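Long-range contact in lovastatin nonaketide synthase, polyketide synthase component (Aspergillus terreus, PDB 7CPX), which builds the dihydromonacolin L polyketide backbone of lovastatin from malonyl-CoA, working as a homodimeric multidomain synthase together with the partner enoyl reductase lovC: residues Val795-Gln807 with Pro825-His839. The protein carries 2 engineered substitutions. Residues are numbered along the deposited sequence; the frame is centred on the assembly and turned at random.
Sequences VPWYSSVDAENRQ and PVLFSHAVQRAVVTH
Y798 lies along the last turns of helix 828-838, one ring face over A835 CA and R834 C. It belongs to strand 797-798, an outermost strand of the parallel sheet in the malonyl-CoA:ACP transacylase domain; the helix packs beside this strand and also rests on strand 648-652, through A831 and A835. A835 CA sits over the ring of Y798, 4.0 Å from its centroid and 22° off the normal, a CH-pi contact. With CG anti to the carbonyl carbon (chi1 -59°), the tyrosine reaches along the helix as far as H839, whose NE2 gives Y798 OH a weak, bent hydrogen bond. The two rings meet rim to rim with their planes 68° apart, and P796, just ahead of the strand, sets its CB against H839 NE2.

R834 is folded rather than extended, bent at chi2 and chi3 (-88° and -71°), which brings its guanidinium edge to Q807, with E804 and Y798 on its two faces. Q807 OE1 takes it side-on: NE of R834 approaches on a lone pair at 2.7 Å, and NH2 of R834 comes in nearly in line with the carbonyl. Amide and guanidinium are almost coplanar, so both bonds to the one oxygen lie flat. E804 plays a different part. Its OE2 stands over one guanidinium face, 2.9 Å from R834 NH2, a salt bridge of charge alone, while Y798 CE2 lies over the opposite face.

Toward the start of the helix the side chains are small: S800 CB meets A831 CB, and S800 OG is bonded to the carbonyl of V653, just past strand 648-652. V801 CG2 touches V826 CG2, the two side chains crossing at a slant. At the N-cap, L827 N donates to S800 O at 2.8 Å.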
loop_
_atom_site.group_PDB
_atom_site.type_symbol
_atom_site.label_atom_id
_atom_site.label_comp_id
_atom_site.label_asym_id
_atom_site.label_seq_id
_atom_site.Cartn_x
_atom_site.Cartn_y
_atom_site.Cartn_z
ATOM N N VAL A 795 66.141 -47.554 2.603
ATOM C CA VAL A 795 64.964 -47.532 3.467
ATOM C C VAL A 795 65.404 -47.657 4.922
ATOM O O VAL A 795 66.198 -48.552 5.246
ATOM C CB VAL A 795 63.983 -48.655 3.101
ATOM C CG1 VAL A 795 62.901 -48.780 4.165
ATOM C CG2 VAL A 795 63.372 -48.403 1.733
ATOM N N PRO A 796 64.930 -46.792 5.832
ATOM C CA PRO A 796 65.191 -47.030 7.258
ATOM C C PRO A 796 64.764 -48.429 7.663
ATOM O O PRO A 796 63.572 -48.753 7.651
ATOM C CB PRO A 796 64.357 -45.949 7.955
ATOM C CG PRO A 796 64.252 -44.857 6.951
ATOM C CD PRO A 796 64.194 -45.535 5.611
ATOM N N TRP A 797 65.733 -49.264 8.024
ATOM C CA TRP A 797 65.508 -50.684 8.245
ATOM C C TRP A 797 66.078 -51.085 9.596
ATOM O O TRP A 797 67.203 -50.712 9.941
ATOM C CB TRP A 797 66.151 -51.506 7.121
ATOM C CG TRP A 797 66.113 -52.981 7.331
ATOM C CD1 TRP A 797 65.098 -53.829 7.004
ATOM C CD2 TRP A 797 67.146 -53.791 7.898
ATOM N NE1 TRP A 797 65.432 -55.118 7.339
ATOM C CE2 TRP A 797 66.685 -55.122 7.890
ATOM C CE3 TRP A 797 68.416 -53.520 8.414
ATOM C CZ2 TRP A 797 67.449 -56.178 8.380
ATOM C CZ3 TRP A 797 69.171 -54.568 8.901
ATOM C CH2 TRP A 797 68.687 -55.881 8.879
ATOM N N TYR A 798 65.293 -51.847 10.357
ATOM C CA TYR A 798 65.656 -52.245 11.711
ATOM C C TYR A 798 65.528 -53.754 11.838
ATOM O O TYR A 798 64.449 -54.310 11.607
ATOM C CB TYR A 798 64.768 -51.547 12.744
ATOM C CG TYR A 798 64.850 -50.039 12.693
ATOM C CD1 TYR A 798 64.061 -49.312 11.812
ATOM C CD2 TYR A 798 65.715 -49.343 13.524
ATOM C CE1 TYR A 798 64.132 -47.934 11.762
ATOM C CE2 TYR A 798 65.793 -47.966 13.481
ATOM C CZ TYR A 798 64.999 -47.266 12.598
ATOM O OH TYR A 798 65.074 -45.893 12.552
ATOM N N SER A 799 66.625 -54.412 12.201
ATOM C CA SER A 799 66.594 -55.841 12.460
ATOM C C SER A 799 65.921 -56.133 13.797
ATOM O O SER A 799 65.886 -55.294 14.701
ATOM C CB SER A 799 68.012 -56.412 12.458
ATOM O OG SER A 799 68.010 -57.779 12.835
ATOM N N SER A 800 65.381 -57.345 13.909
ATOM C CA SER A 800 64.736 -57.808 15.132
ATOM C C SER A 800 65.319 -59.156 15.526
ATOM O O SER A 800 65.392 -59.491 16.713
ATOM C CB SER A 800 63.224 -57.915 14.941
ATOM O OG SER A 800 62.887 -59.041 14.150
ATOM N N VAL A 801 65.733 -59.938 14.526
ATOM C CA VAL A 801 66.477 -61.166 14.795
ATOM C C VAL A 801 67.707 -60.845 15.632
ATOM O O VAL A 801 67.987 -61.500 16.643
ATOM C CB VAL A 801 66.851 -61.857 13.472
ATOM C CG1 VAL A 801 68.080 -62.736 13.643
ATOM C CG2 VAL A 801 65.671 -62.666 12.950
ATOM N N ASP A 802 68.457 -59.831 15.216
ATOM C CA ASP A 802 69.482 -59.214 16.043
ATOM C C ASP A 802 68.857 -57.990 16.700
ATOM O O ASP A 802 68.340 -57.107 16.008
ATOM C CB ASP A 802 70.702 -58.823 15.211
ATOM C CG ASP A 802 71.797 -58.194 16.046
ATOM O OD1 ASP A 802 72.483 -58.932 16.784
ATOM O OD2 ASP A 802 71.970 -56.960 15.966
ATOM N N ALA A 803 68.900 -57.944 18.032
ATOM C CA ALA A 803 68.083 -56.985 18.765
ATOM C C ALA A 803 68.386 -55.552 18.340
ATOM O O ALA A 803 67.485 -54.807 17.937
ATOM C CB ALA A 803 68.306 -57.161 20.269
ATOM N N GLU A 804 69.648 -55.148 18.421
ATOM C CA GLU A 804 70.008 -53.761 18.143
ATOM C C GLU A 804 71.177 -53.611 17.180
ATOM O O GLU A 804 71.179 -52.684 16.367
ATOM C CB GLU A 804 70.333 -53.051 19.470
ATOM C CG GLU A 804 70.019 -51.562 19.478
ATOM C CD GLU A 804 70.947 -50.756 18.590
ATOM O OE1 GLU A 804 72.107 -51.177 18.398
ATOM O OE2 GLU A 804 70.514 -49.699 18.083
ATOM N N ASN A 805 72.171 -54.501 17.249
ATOM C CA ASN A 805 73.441 -54.244 16.577
ATOM C C ASN A 805 73.290 -54.203 15.061
ATOM O O ASN A 805 73.896 -53.352 14.399
ATOM C CB ASN A 805 74.468 -55.299 16.983
ATOM C CG ASN A 805 74.805 -55.244 18.461
ATOM O OD1 ASN A 805 74.709 -56.245 19.169
ATOM N ND2 ASN A 805 75.199 -54.066 18.934
ATOM N N ARG A 806 72.491 -55.102 14.490
ATOM C CA ARG A 806 72.416 -55.263 13.038
ATOM C C ARG A 806 71.227 -54.525 12.441
ATOM O O ARG A 806 70.619 -54.983 11.470
ATOM C CB ARG A 806 72.372 -56.742 12.672
ATOM C CG ARG A 806 73.599 -57.512 13.132
ATOM C CD ARG A 806 73.631 -58.916 12.558
ATOM N NE ARG A 806 74.777 -59.675 13.043
ATOM C CZ ARG A 806 76.006 -59.575 12.554
ATOM N NH1 ARG A 806 76.292 -58.745 11.564
ATOM N NH2 ARG A 806 76.974 -60.324 13.075
ATOM N N GLN A 807 70.876 -53.373 13.013
ATOM C CA GLN A 807 69.914 -52.453 12.419
ATOM C C GLN A 807 70.598 -51.445 11.501
ATOM O O GLN A 807 70.096 -50.331 11.312
ATOM C CB GLN A 807 69.131 -51.729 13.514
ATOM C CG GLN A 807 68.474 -52.654 14.527
ATOM C CD GLN A 807 67.763 -51.901 15.632
ATOM O OE1 GLN A 807 67.898 -50.683 15.757
ATOM N NE2 GLN A 807 66.999 -52.623 16.444
ATOM N N PRO A 825 66.846 -65.701 18.858
ATOM C CA PRO A 825 65.470 -65.278 19.136
ATOM C C PRO A 825 65.176 -63.932 18.493
ATOM O O PRO A 825 66.066 -63.101 18.301
ATOM C CB PRO A 825 65.422 -65.197 20.665
ATOM C CG PRO A 825 66.835 -64.980 21.077
ATOM C CD PRO A 825 67.671 -65.724 20.079
ATOM N N VAL A 826 63.906 -63.721 18.161
ATOM C CA VAL A 826 63.470 -62.539 17.428
ATOM C C VAL A 826 62.818 -61.576 18.408
ATOM O O VAL A 826 61.804 -61.906 19.037
ATOM C CB VAL A 826 62.501 -62.909 16.294
ATOM C CG1 VAL A 826 62.146 -61.678 15.475
ATOM C CG2 VAL A 826 63.100 -63.991 15.406
ATOM N N LEU A 827 63.396 -60.385 18.537
ATOM C CA LEU A 827 62.806 -59.310 19.335
ATOM C C LEU A 827 62.025 -58.358 18.432
ATOM O O LEU A 827 62.366 -57.187 18.256
ATOM C CB LEU A 827 63.890 -58.572 20.116
ATOM C CG LEU A 827 64.471 -59.313 21.324
ATOM C CD1 LEU A 827 65.299 -60.514 20.888
ATOM C CD2 LEU A 827 65.300 -58.371 22.184
ATOM N N PHE A 828 60.950 -58.894 17.851
ATOM C CA PHE A 828 60.130 -58.109 16.934
ATOM C C PHE A 828 59.570 -56.869 17.618
ATOM O O PHE A 828 59.507 -55.791 17.015
ATOM C CB PHE A 828 59.002 -58.978 16.381
ATOM C CG PHE A 828 58.000 -58.222 15.563
ATOM C CD1 PHE A 828 58.268 -57.899 14.245
ATOM C CD2 PHE A 828 56.788 -57.838 16.110
ATOM C CE1 PHE A 828 57.348 -57.203 13.490
ATOM C CE2 PHE A 828 55.862 -57.143 15.359
ATOM C CZ PHE A 828 56.143 -56.825 14.048
ATOM N N SER A 829 59.160 -57.004 18.880
ATOM C CA SER A 829 58.632 -55.857 19.609
ATOM C C SER A 829 59.680 -54.759 19.734
ATOM O O SER A 829 59.371 -53.574 19.564
ATOM C CB SER A 829 58.150 -56.295 20.991
ATOM O OG SER A 829 57.541 -55.219 21.684
ATOM N N HIS A 830 60.925 -55.131 20.036
ATOM C CA HIS A 830 61.979 -54.133 20.176
ATOM C C HIS A 830 62.252 -53.427 18.853
ATOM O O HIS A 830 62.455 -52.208 18.823
ATOM C CB HIS A 830 63.253 -54.788 20.707
ATOM C CG HIS A 830 64.309 -53.809 21.118
ATOM N ND1 HIS A 830 64.037 -52.708 21.901
ATOM C CD2 HIS A 830 65.637 -53.767 20.858
ATOM C CE1 HIS A 830 65.151 -52.029 22.104
ATOM N NE2 HIS A 830 66.137 -52.650 21.483
ATOM N N ALA A 831 62.269 -54.177 17.748
ATOM C CA ALA A 831 62.490 -53.560 16.446
ATOM C C ALA A 831 61.355 -52.610 16.088
ATOM O O ALA A 831 61.591 -51.522 15.550
ATOM C CB ALA A 831 62.644 -54.637 15.373
ATOM N N VAL A 832 60.112 -53.006 16.373
ATOM C CA VAL A 832 58.980 -52.120 16.116
ATOM C C VAL A 832 59.096 -50.860 16.961
ATOM O O VAL A 832 58.845 -49.746 16.484
ATOM C CB VAL A 832 57.653 -52.855 16.380
ATOM C CG1 VAL A 832 56.481 -51.890 16.286
ATOM C CG2 VAL A 832 57.478 -54.005 15.403
ATOM N N GLN A 833 59.467 -51.017 18.233
ATOM C CA GLN A 833 59.661 -49.863 19.103
ATOM C C GLN A 833 60.706 -48.920 18.525
ATOM O O GLN A 833 60.501 -47.703 18.469
ATOM C CB GLN A 833 60.070 -50.336 20.499
ATOM C CG GLN A 833 60.601 -49.240 21.412
ATOM C CD GLN A 833 60.895 -49.744 22.810
ATOM O OE1 GLN A 833 60.774 -50.937 23.090
ATOM N NE2 GLN A 833 61.285 -48.838 23.698
ATOM N N ARG A 834 61.840 -49.471 18.087
ATOM C CA ARG A 834 62.894 -48.643 17.512
ATOM C C ARG A 834 62.395 -47.904 16.277
ATOM O O ARG A 834 62.599 -46.692 16.135
ATOM C CB ARG A 834 64.101 -49.514 17.165
ATOM C CG ARG A 834 64.966 -49.881 18.358
ATOM C CD ARG A 834 66.030 -48.827 18.601
ATOM N NE ARG A 834 67.052 -48.846 17.561
ATOM C CZ ARG A 834 67.927 -47.872 17.347
ATOM N NH1 ARG A 834 67.922 -46.766 18.074
ATOM N NH2 ARG A 834 68.825 -48.010 16.377
ATOM N N ALA A 835 61.721 -48.622 15.377
ATOM C CA ALA A 835 61.273 -48.010 14.132
ATOM C C ALA A 835 60.265 -46.898 14.391
ATOM O O ALA A 835 60.316 -45.843 13.748
ATOM C CB ALA A 835 60.674 -49.072 13.213
ATOM N N VAL A 836 59.341 -47.110 15.332
ATOM C CA VAL A 836 58.288 -46.126 15.554
ATOM C C VAL A 836 58.723 -44.996 16.477
ATOM O O VAL A 836 58.089 -43.934 16.478
ATOM C CB VAL A 836 57.022 -46.788 16.124
ATOM C CG1 VAL A 836 56.535 -47.884 15.191
ATOM C CG2 VAL A 836 57.280 -47.330 17.525
ATOM N N VAL A 837 59.781 -45.182 17.262
ATOM C CA VAL A 837 60.261 -44.113 18.130
ATOM C C VAL A 837 61.284 -43.241 17.416
ATOM O O VAL A 837 61.336 -42.030 17.637
ATOM C CB VAL A 837 60.838 -44.708 19.433
ATOM C CG1 VAL A 837 62.158 -45.419 19.164
ATOM C CG2 VAL A 837 61.000 -43.622 20.490
ATOM N N THR A 838 62.111 -43.834 16.551
ATOM C CA THR A 838 63.044 -43.045 15.758
ATOM C C THR A 838 62.362 -42.332 14.599
ATOM O O THR A 838 62.974 -41.443 13.996
ATOM C CB THR A 838 64.163 -43.939 15.217
ATOM O OG1 THR A 838 63.601 -44.985 14.415
ATOM C CG2 THR A 838 64.958 -44.550 16.361
ATOM N N HIS A 839 61.124 -42.696 14.278
ATOM C CA HIS A 839 60.364 -42.116 13.175
ATOM C C HIS A 839 58.946 -41.794 13.627
ATOM O O HIS A 839 57.961 -42.165 12.987
ATOM C CB HIS A 839 60.357 -43.055 11.974
ATOM C CG HIS A 839 61.725 -43.446 11.509
ATOM N ND1 HIS A 839 62.598 -42.552 10.928
ATOM C CD2 HIS A 839 62.373 -44.636 11.545
ATOM C CE1 HIS A 839 63.723 -43.173 10.624
ATOM N NE2 HIS A 839 63.613 -44.438 10.988
#